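Local coordinates for arginase (Glaciozyma antarctica, PDB 5YNL), which probably hydrolyses L-arginine to L-ornithine and urea, as arginases do at a binuclear manganese centre, here in a cold-adapted form from a psychrophilic yeast, at residues S156-M159 against G160-G164; C197-S200 against F201-L205; F285-D288 against A289-P292; L79-E83 against S84-N88. All coordinates share one frame; numbering follows the deposited sequence.

Interaction 1 of 4, residues S156-M159 against G160-G164; sequences SLAM and GTVSG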
loop_
_atom_site.group_PDB
_atom_site.type_symbol
_atom_site.label_atom_id
_atom_site.label_comp_id
_atom_site.label_asym_id
_atom_site.label_seq_id
_atom_site.Cartn_x
_atom_site.Cartn_y
_atom_site.Cartn_z
ATOM N N SER A 156 -6.692 -6.753 1.458
ATOM C CA SER A 156 -7.995 -6.145 1.760
ATOM C C SER A 156 -7.887 -5.138 2.904
ATOM O O SER A 156 -8.732 -4.239 3.035
ATOM C CB SER A 156 -9.077 -7.197 2.060
ATOM O OG SER A 156 -8.741 -8.035 3.166
ATOM N N LEU A 157 -6.845 -5.293 3.726
ATOM C CA LEU A 157 -6.555 -4.362 4.818
ATOM C C LEU A 157 -6.288 -2.945 4.289
ATOM O O LEU A 157 -6.356 -1.964 5.061
ATOM C CB LEU A 157 -5.354 -4.834 5.627
ATOM C CG LEU A 157 -5.525 -5.870 6.731
ATOM C CD1 LEU A 157 -6.805 -6.699 6.577
ATOM C CD2 LEU A 157 -4.305 -6.768 6.761
ATOM N N ALA A 158 -5.987 -2.841 2.986
ATOM C CA ALA A 158 -5.854 -1.526 2.351
ATOM C C ALA A 158 -7.146 -0.691 2.393
ATOM O O ALA A 158 -7.109 0.521 2.197
ATOM C CB ALA A 158 -5.315 -1.624 0.940
ATOM N N MET A 159 -8.275 -1.342 2.638
ATOM C CA MET A 159 -9.496 -0.627 2.917
ATOM C C MET A 159 -9.264 0.301 4.102
ATOM O O MET A 159 -9.638 1.477 4.070
ATOM C CB MET A 159 -10.629 -1.610 3.219
ATOM C CG MET A 159 -11.455 -1.971 1.992
ATOM S SD MET A 159 -12.949 -2.919 2.359
ATOM C CE MET A 159 -12.213 -4.487 2.858
ATOM N N GLY A 160 -8.619 -0.218 5.141
ATOM C CA GLY A 160 -8.369 0.579 6.328
ATOM C C GLY A 160 -7.249 1.584 6.139
ATOM O O GLY A 160 -7.424 2.788 6.385
ATOM N N THR A 161 -6.101 1.078 5.700
ATOM C CA THR A 161 -4.901 1.883 5.512
ATOM C C THR A 161 -5.155 3.109 4.609
ATOM O O THR A 161 -4.691 4.223 4.901
ATOM C CB THR A 161 -3.751 0.989 4.955
ATOM O OG1 THR A 161 -2.473 1.580 5.208
ATOM C CG2 THR A 161 -3.900 0.809 3.504
ATOM N N VAL A 162 -5.915 2.913 3.533
ATOM C CA VAL A 162 -6.178 3.984 2.581
ATOM C C VAL A 162 -7.241 4.947 3.151
ATOM O O VAL A 162 -7.192 6.156 2.917
ATOM C CB VAL A 162 -6.604 3.402 1.201
ATOM C CG1 VAL A 162 -7.184 4.476 0.284
ATOM C CG2 VAL A 162 -5.447 2.703 0.523
ATOM N N SER A 163 -8.187 4.418 3.923
ATOM C CA SER A 163 -9.191 5.277 4.540
ATOM C C SER A 163 -8.545 6.272 5.502
ATOM O O SER A 163 -8.762 7.473 5.393
ATOM C CB SER A 163 -10.243 4.446 5.269
ATOM O OG SER A 163 -10.860 3.535 4.379
ATOM N N GLY A 164 -7.737 5.764 6.432
ATOM C CA GLY A 164 -7.050 6.606 7.398
ATOM C C GLY A 164 -6.177 7.643 6.723
ATOM O O GLY A 164 -6.258 8.829 7.037
#
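Thr-161 lays its methyl back over Ala-158, the residue three places earlier: CG2 of Thr-161 comes to 3.3 Å from CA of Ala-158 and 3.8 Å from its CB. Its first torsion (chi1 -159°) explains the contact, because it turns OG1 anti to the backbone N and tucks CG2 between that N and the carbonyl carbon. One residue on, Val-162 presses its branch on the carbonyl of Ala-158, with CG2 of Val-162 at 3.2 Å from O of Ala-158, while the N-H of Val-162 bonds the same oxygen from above the carbonyl plane. Ser-163 doubles up on the next carbonyl. Its N donates to O of Met-159 at 3.3 Å, and its OG, held beside the backbone N (chi1 -58°), donates to that oxygen as well, although the modelled separation is so short that its exact value is doubtful.

These bonds lie in the opening part of helix 158-168. O of Leu-157 takes two N-H groups: Gly-160 N at 2.9 Å, well out of the carbonyl plane, and Thr-161 N at 3.1 Å, in that plane and nearly straight (169° at the hydrogen). In the second shell, OG1 of Thr-161 is hydrogen-bonded to Asp-328 and Thr-150, which ties the turn to two strands of the sheet.

The turn is buried between layers. Ala-158 rests on Ser-284, and Thr-161 and Val-162 on His-282, all of strand 281-286; Met-159 points its thioether chain to Val-127 and Thr-131 of helix 124-142 and to Pro-198 and Phe-201 of helix 198-202.

Interaction 2 of 4, residues C197-S200 against F201-L205; sequences CPVS and FLLGL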
loop_
_atom_site.group_PDB
_atom_site.type_symbol
_atom_site.label_atom_id
_atom_site.label_comp_id
_atom_site.label_asym_id
_atom_site.label_seq_id
_atom_site.Cartn_x
_atom_site.Cartn_y
_atom_site.Cartn_z
ATOM N N CYS A 197 -11.935 -7.200 -3.138
ATOM C CA CYS A 197 -12.895 -6.095 -3.191
ATOM C C CYS A 197 -12.485 -4.702 -2.650
ATOM O O CYS A 197 -13.245 -3.749 -2.823
ATOM C CB CYS A 197 -14.215 -6.521 -2.538
ATOM S SG CYS A 197 -14.902 -8.032 -3.224
ATOM N N PRO A 198 -11.297 -4.564 -2.020
ATOM C CA PRO A 198 -11.113 -3.314 -1.271
ATOM C C PRO A 198 -11.123 -2.050 -2.117
ATOM O O PRO A 198 -11.469 -0.981 -1.606
ATOM C CB PRO A 198 -9.715 -3.479 -0.656
ATOM C CG PRO A 198 -8.990 -4.366 -1.597
ATOM C CD PRO A 198 -10.050 -5.356 -2.042
ATOM N N VAL A 199 -10.733 -2.154 -3.379
ATOM C CA VAL A 199 -10.665 -0.957 -4.203
ATOM C C VAL A 199 -12.077 -0.511 -4.581
ATOM O O VAL A 199 -12.363 0.682 -4.674
ATOM C CB VAL A 199 -9.773 -1.162 -5.443
ATOM C CG1 VAL A 199 -9.452 0.174 -6.101
ATOM C CG2 VAL A 199 -8.487 -1.843 -5.046
ATOM N N SER A 200 -12.964 -1.484 -4.756
ATOM C CA SER A 200 -14.339 -1.206 -5.132
ATOM C C SER A 200 -15.079 -0.406 -4.056
ATOM O O SER A 200 -16.017 0.338 -4.363
ATOM C CB SER A 200 -15.076 -2.509 -5.467
ATOM O OG SER A 200 -15.398 -3.253 -4.308
ATOM N N PHE A 201 -14.658 -0.542 -2.798
ATOM C CA PHE A 201 -15.280 0.218 -1.707
ATOM C C PHE A 201 -14.666 1.620 -1.656
ATOM O O PHE A 201 -15.365 2.609 -1.473
ATOM C CB PHE A 201 -15.077 -0.492 -0.360
ATOM C CG PHE A 201 -15.901 -1.752 -0.184
ATOM C CD1 PHE A 201 -15.535 -2.947 -0.803
ATOM C CD2 PHE A 201 -17.021 -1.750 0.643
ATOM C CE1 PHE A 201 -16.290 -4.108 -0.628
ATOM C CE2 PHE A 201 -17.785 -2.910 0.821
ATOM C CZ PHE A 201 -17.416 -4.088 0.183
ATOM N N LEU A 202 -13.341 1.699 -1.802
ATOM C CA LEU A 202 -12.661 2.997 -1.768
ATOM C C LEU A 202 -13.092 3.896 -2.926
ATOM O O LEU A 202 -13.144 5.122 -2.785
ATOM C CB LEU A 202 -11.152 2.809 -1.774
ATOM C CG LEU A 202 -10.651 1.947 -0.614
ATOM C CD1 LEU A 202 -9.219 1.483 -0.878
ATOM C CD2 LEU A 202 -10.765 2.673 0.727
ATOM N N LEU A 203 -13.401 3.281 -4.067
ATOM C CA LEU A 203 -13.852 4.033 -5.231
ATOM C C LEU A 203 -15.327 4.374 -5.055
ATOM O O LEU A 203 -15.835 5.320 -5.655
ATOM C CB LEU A 203 -13.612 3.250 -6.519
ATOM C CG LEU A 203 -12.129 3.046 -6.862
ATOM C CD1 LEU A 203 -11.965 1.872 -7.806
ATOM C CD2 LEU A 203 -11.533 4.321 -7.495
ATOM N N GLY A 204 -15.998 3.607 -4.203
ATOM C CA GLY A 204 -17.388 3.856 -3.896
ATOM C C GLY A 204 -18.331 3.356 -4.968
ATOM O O GLY A 204 -18.775 4.120 -5.824
ATOM N N LEU A 205 -18.633 2.067 -4.925
ATOM C CA LEU A 205 -19.716 1.520 -5.728
ATOM C C LEU A 205 -20.339 0.352 -4.980
ATOM O O LEU A 205 -21.112 -0.419 -5.563
ATOM C CB LEU A 205 -19.254 1.135 -7.149
ATOM C CG LEU A 205 -17.947 0.405 -7.496
ATOM C CD1 LEU A 205 -16.716 1.282 -7.326
ATOM C CD2 LEU A 205 -17.800 -0.889 -6.721
#
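Local packing along and around the short helix 198-202 joins Cys-197 to Phe-201 and Val-199 to Leu-203, where the helix follows the loop after strand 173-177 and ends in a glycine turn. The ring of Phe-201 leans back along the helix: O of Cys-197 lies at the edge of the Phe-201 ring, near its plane, 3.2 Å from CD1 of Phe-201, and CE1 touches CB of Cys-197 at 3.7 Å. The first torsion (chi1 -72°) puts CG beside the backbone N and anti to the carbonyl carbon, which aims the ring at the preceding turn. OG of Ser-200 stands 2.7 Å from O of Cys-197 and also reaches Asn-184 O.

Val-199 and Leu-203 run side by side in the same direction, CG1 of Val-199 to CD1 of Leu-203 at 3.5 Å, and the backbone backs the pair with a bond from Leu-203 N to Val-199 O (2.9 Å). The helix then closes in a Schellman motif. Gly-204, with positive phi, is its C-prime residue: Leu-205 N reaches O of Ser-200 at 3.2 Å, nearly head-on to the carbonyl (174° at the oxygen), and Gly-204 N makes a weak bond to O of Phe-201. The side chain of Leu-205 folds back over the carbonyl of Ser-200, CD2 of Leu-205 lying 3.4 Å from CB of Ser-200.

Were an alanine to stand in place of Phe-201, CB of Cys-197 would probably lose its apolar neighbour and a gap would probably open beside Met-159 and Phe-216, whose side chains meet this ring. Pro-198 and Val-199 cover Trp-176 of strand 173-177, and Leu-202 reaches across to Val-162 of helix 158-168.

Interaction 3 of 4, residues F285-D288 against A289-P292; sequences FDVD and ALDP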
loop_
_atom_site.group_PDB
_atom_site.type_symbol
_atom_site.label_atom_id
_atom_site.label_comp_id
_atom_site.label_asym_id
_atom_site.label_seq_id
_atom_site.Cartn_x
_atom_site.Cartn_y
_atom_site.Cartn_z
ATOM N N PHE A 285 2.097 -1.729 -0.947
ATOM C CA PHE A 285 2.960 -2.736 -1.570
ATOM C C PHE A 285 2.654 -4.161 -1.087
ATOM O O PHE A 285 2.795 -4.467 0.102
ATOM C CB PHE A 285 4.433 -2.423 -1.269
ATOM C CG PHE A 285 5.391 -2.980 -2.283
ATOM C CD1 PHE A 285 5.518 -4.351 -2.466
ATOM C CD2 PHE A 285 6.159 -2.135 -3.057
ATOM C CE1 PHE A 285 6.403 -4.856 -3.430
ATOM C CE2 PHE A 285 7.031 -2.636 -3.994
ATOM C CZ PHE A 285 7.149 -4.001 -4.190
ATOM N N ASP A 286 2.248 -5.028 -2.010
ATOM C CA ASP A 286 1.950 -6.402 -1.672
ATOM C C ASP A 286 3.094 -7.224 -2.174
ATOM O O ASP A 286 3.453 -7.153 -3.344
ATOM C CB ASP A 286 0.678 -6.874 -2.360
ATOM C CG ASP A 286 0.225 -8.218 -1.862
ATOM O OD1 ASP A 286 0.962 -9.212 -2.053
ATOM O OD2 ASP A 286 -0.868 -8.290 -1.258
ATOM N N VAL A 287 3.659 -8.018 -1.280
ATOM C CA VAL A 287 4.822 -8.840 -1.567
ATOM C C VAL A 287 4.530 -9.968 -2.568
ATOM O O VAL A 287 5.449 -10.470 -3.204
ATOM C CB VAL A 287 5.422 -9.316 -0.239
ATOM C CG1 VAL A 287 6.579 -10.260 -0.433
ATOM C CG2 VAL A 287 5.878 -8.100 0.534
ATOM N N ASP A 288 3.259 -10.325 -2.755
ATOM C CA ASP A 288 2.904 -11.293 -3.801
ATOM C C ASP A 288 3.175 -10.795 -5.242
ATOM O O ASP A 288 3.087 -11.566 -6.204
ATOM C CB ASP A 288 1.474 -11.864 -3.615
ATOM C CG ASP A 288 0.367 -11.051 -4.335
ATOM O OD1 ASP A 288 0.573 -9.877 -4.747
ATOM O OD2 ASP A 288 -0.757 -11.603 -4.467
ATOM N N ALA A 289 3.514 -9.514 -5.390
ATOM C CA ALA A 289 3.883 -9.009 -6.709
ATOM C C ALA A 289 5.315 -9.410 -7.045
ATOM O O ALA A 289 5.741 -9.280 -8.208
ATOM C CB ALA A 289 3.687 -7.494 -6.818
ATOM N N LEU A 290 6.041 -9.890 -6.032
ATOM C CA LEU A 290 7.458 -10.175 -6.189
ATOM C C LEU A 290 7.731 -11.623 -6.593
ATOM O O LEU A 290 6.809 -12.448 -6.666
ATOM C CB LEU A 290 8.226 -9.888 -4.892
ATOM C CG LEU A 290 8.454 -8.456 -4.412
ATOM C CD1 LEU A 290 9.243 -8.488 -3.101
ATOM C CD2 LEU A 290 9.197 -7.632 -5.456
ATOM N N ASP A 291 9.007 -11.896 -6.867
ATOM C CA ASP A 291 9.555 -13.242 -7.020
ATOM C C ASP A 291 10.823 -13.380 -6.155
ATOM O O ASP A 291 11.543 -12.385 -5.929
ATOM C CB ASP A 291 9.931 -13.505 -8.485
ATOM C CG ASP A 291 8.758 -13.940 -9.322
ATOM O OD1 ASP A 291 7.666 -14.120 -8.746
ATOM O OD2 ASP A 291 8.930 -14.122 -10.549
ATOM N N PRO A 292 11.095 -14.611 -5.673
ATOM C CA PRO A 292 12.351 -15.022 -5.034
ATOM C C PRO A 292 13.589 -14.376 -5.667
ATOM O O PRO A 292 14.484 -15.086 -6.139
ATOM C CB PRO A 292 12.379 -16.542 -5.277
ATOM C CG PRO A 292 11.013 -16.906 -5.909
ATOM C CD PRO A 292 10.130 -15.720 -5.682
#
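Leu-290 turns CG beside its backbone N (chi1 -71°) and Val-287 holds CG1 anti to its own (chi1 176°), and these settings bring the two branches together at a slant, CG1 of Val-287 lying 4.2 Å from CD1 of Leu-290. CG of Leu-290 also meets the edge of the Phe-285 ring, 4.3 Å from CE1 and near the ring plane.

The chain is bent by a short 3-10 turn at the end of strand 281-286. Ala-289 N donates to O of Asp-286 at 3.1 Å and Leu-290 N to O of Val-287 at 2.9 Å, each from well above the carbonyl plane. An Asx turn fixes the start: OD1 of Asp-286 accepts the N-H of Asp-288 at 2.6 Å. OD1 of Asp-286 and OD1 of Asp-288, both acceptors, lie 2.8 Å apart, and both residues have carboxylate oxygens close to those of Asp-178. Such crowding is consistent with the manganese site of arginases, in whose family the matching aspartates of this signature sequence bind metal.

Strand 281-286 runs between strands 324-330 and 173-177, bonded by its backbone to both. Phe-285 touches Val-177 and also Leu-352 of helix 345-356, and the same helix meets Val-287 with Thr-345 and Leu-290 with Val-348.

Interaction 4 of 4, residues L79-E83 against S84-N88; sequences LQLIE and SGLLN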
loop_
_atom_site.group_PDB
_atom_site.type_symbol
_atom_site.label_atom_id
_atom_site.label_comp_id
_atom_site.label_asym_id
_atom_site.label_seq_id
_atom_site.Cartn_x
_atom_site.Cartn_y
_atom_site.Cartn_z
ATOM N N LEU A 79 4.711 -9.998 12.517
ATOM C CA LEU A 79 5.410 -10.197 13.783
ATOM C C LEU A 79 6.874 -10.549 13.527
ATOM O O LEU A 79 7.751 -9.997 14.184
ATOM C CB LEU A 79 4.726 -11.248 14.674
ATOM C CG LEU A 79 5.313 -11.516 16.082
ATOM C CD1 LEU A 79 5.421 -10.243 16.924
ATOM C CD2 LEU A 79 4.530 -12.583 16.870
ATOM N N GLN A 80 7.146 -11.442 12.577
ATOM C CA GLN A 80 8.526 -11.838 12.281
ATOM C C GLN A 80 9.381 -10.652 11.866
ATOM O O GLN A 80 10.489 -10.473 12.361
ATOM C CB GLN A 80 8.577 -12.905 11.182
ATOM C CG GLN A 80 7.904 -14.195 11.540
ATOM C CD GLN A 80 8.642 -15.406 11.001
ATOM O OE1 GLN A 80 9.685 -15.292 10.343
ATOM N NE2 GLN A 80 8.108 -16.583 11.289
ATOM N N LEU A 81 8.861 -9.859 10.935
ATOM C CA LEU A 81 9.524 -8.635 10.484
ATOM C C LEU A 81 9.891 -7.743 11.672
ATOM O O LEU A 81 10.992 -7.189 11.733
ATOM C CB LEU A 81 8.606 -7.879 9.515
ATOM C CG LEU A 81 9.230 -6.883 8.540
ATOM C CD1 LEU A 81 10.734 -7.090 8.425
ATOM C CD2 LEU A 81 8.583 -7.053 7.179
ATOM N N ILE A 82 8.957 -7.630 12.611
ATOM C CA ILE A 82 9.137 -6.819 13.805
ATOM C C ILE A 82 10.204 -7.425 14.712
ATOM O O ILE A 82 11.031 -6.699 15.294
ATOM C CB ILE A 82 7.802 -6.653 14.552
ATOM C CG1 ILE A 82 6.993 -5.504 13.921
ATOM C CG2 ILE A 82 8.032 -6.371 16.011
ATOM C CD1 ILE A 82 5.493 -5.516 14.242
ATOM N N GLU A 83 10.184 -8.754 14.823
ATOM C CA GLU A 83 11.193 -9.498 15.568
ATOM C C GLU A 83 12.573 -9.387 14.912
ATOM O O GLU A 83 13.589 -9.511 15.592
ATOM C CB GLU A 83 10.810 -10.981 15.612
ATOM C CG GLU A 83 9.575 -11.357 16.412
ATOM C CD GLU A 83 9.298 -12.857 16.324
ATOM O OE1 GLU A 83 10.260 -13.666 16.369
ATOM O OE2 GLU A 83 8.118 -13.229 16.179
ATOM N N SER A 84 12.597 -9.173 13.593
ATOM C CA SER A 84 13.827 -9.291 12.792
ATOM C C SER A 84 14.731 -8.058 12.822
ATOM O O SER A 84 15.811 -8.082 12.245
ATOM C CB SER A 84 13.512 -9.655 11.325
ATOM O OG SER A 84 12.935 -8.563 10.616
ATOM N N GLY A 85 14.301 -6.985 13.481
ATOM C CA GLY A 85 15.142 -5.809 13.623
ATOM C C GLY A 85 14.662 -4.628 12.789
ATOM O O GLY A 85 15.361 -3.618 12.679
ATOM N N LEU A 86 13.468 -4.734 12.214
ATOM C CA LEU A 86 12.923 -3.628 11.439
ATOM C C LEU A 86 12.904 -2.314 12.236
ATOM O O LEU A 86 13.219 -1.236 11.698
ATOM C CB LEU A 86 11.511 -3.942 10.974
ATOM C CG LEU A 86 10.902 -2.742 10.251
ATOM C CD1 LEU A 86 11.632 -2.576 8.930
ATOM C CD2 LEU A 86 9.391 -2.878 10.065
ATOM N N LEU A 87 12.529 -2.413 13.513
ATOM C CA LEU A 87 12.410 -1.245 14.369
ATOM C C LEU A 87 13.760 -0.543 14.494
ATOM O O LEU A 87 13.851 0.681 14.344
ATOM C CB LEU A 87 11.856 -1.629 15.749
ATOM C CG LEU A 87 10.349 -1.492 15.972
ATOM C CD1 LEU A 87 9.564 -2.202 14.889
ATOM C CD2 LEU A 87 9.977 -2.050 17.312
ATOM N N ASN A 88 14.802 -1.330 14.749
ATOM C CA ASN A 88 16.163 -0.817 14.855
ATOM C C ASN A 88 16.678 -0.243 13.509
ATOM O O ASN A 88 17.330 0.811 13.477
ATOM C CB ASN A 88 17.077 -1.920 15.399
ATOM C CG ASN A 88 18.414 -1.398 15.874
ATOM O OD1 ASN A 88 18.527 -0.830 16.965
ATOM N ND2 ASN A 88 19.445 -1.608 15.067
#
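The backbone breaks between Ser-84 and Leu-86: Gly-85 takes a positive phi (109°), leaving helix 77-83 in what reads as a Schellman motif and at once serving as the N-cap position of helix 86-92. A CB on this glycine would jam against the carbonyl oxygen of Ser-84. Leu-81 starts away from the turn, but its end swings back, and it crosses Leu-86 at a slant, CD1 of Leu-81 lying 4.1 Å from CB of Leu-86, while that same CB of Leu-86 rests 3.4 Å from O of Leu-81. Further out, CG1 of Ile-82 touches CD1 of Leu-87 at 4.3 Å, so two apolar pairs span the kink.

Ser-84 carries the polar part. Its OG, set between the backbone N and the carbonyl carbon (chi1 72°), curls back and donates to O of Leu-81 at 2.6 Å, well off the line of the C=O bond (114° at the oxygen) and tilted out of the carbonyl plane. The same OG has a weak hydrogen bond with NH1 of Arg-350. The backbone N of Ser-84 makes two weak bonds, to O of Gln-80 at 2.8 Å and to O of Leu-81 at 3.2 Å. A valine here would remove the hydroxyl and would probably leave the carbonyl of Leu-81 with just the weak backbone bond from this residue, and cost Arg-350 its weak bond.

Leu-81 and Leu-86 both cover Arg-350 of helix 345-356, and Ile-82 and Leu-86 lie on Leu-151 of strand 147-152. Near this helix end the serine hydroxyl supplies a donor to the carbonyl of Leu-81 that the weak backbone bonds do not match, while Leu-81 to Leu-86 and Ile-82 to Leu-87 add apolar contact.

From the N terminus the order is interaction 4, then 1, 2 and 3. Each closes only a local turn, so the four follow in series and none nests in or crosses another. Interactions 1 and 2 touch directly: CG of Met-159 meets CB of Pro-198 at 3.5 Å, joining helix 158-168 to helix 198-202. Interaction 3 is about 7 Å from interaction 1 and about 7 Å from interaction 4 at the nearest atoms, without contact. It is still linked to both indirectly: side chains of interaction 1 rest on strand 281-286, which leads into interaction 3, while interactions 3 and 4 both pack on helix 345-356 beside the parallel sheet.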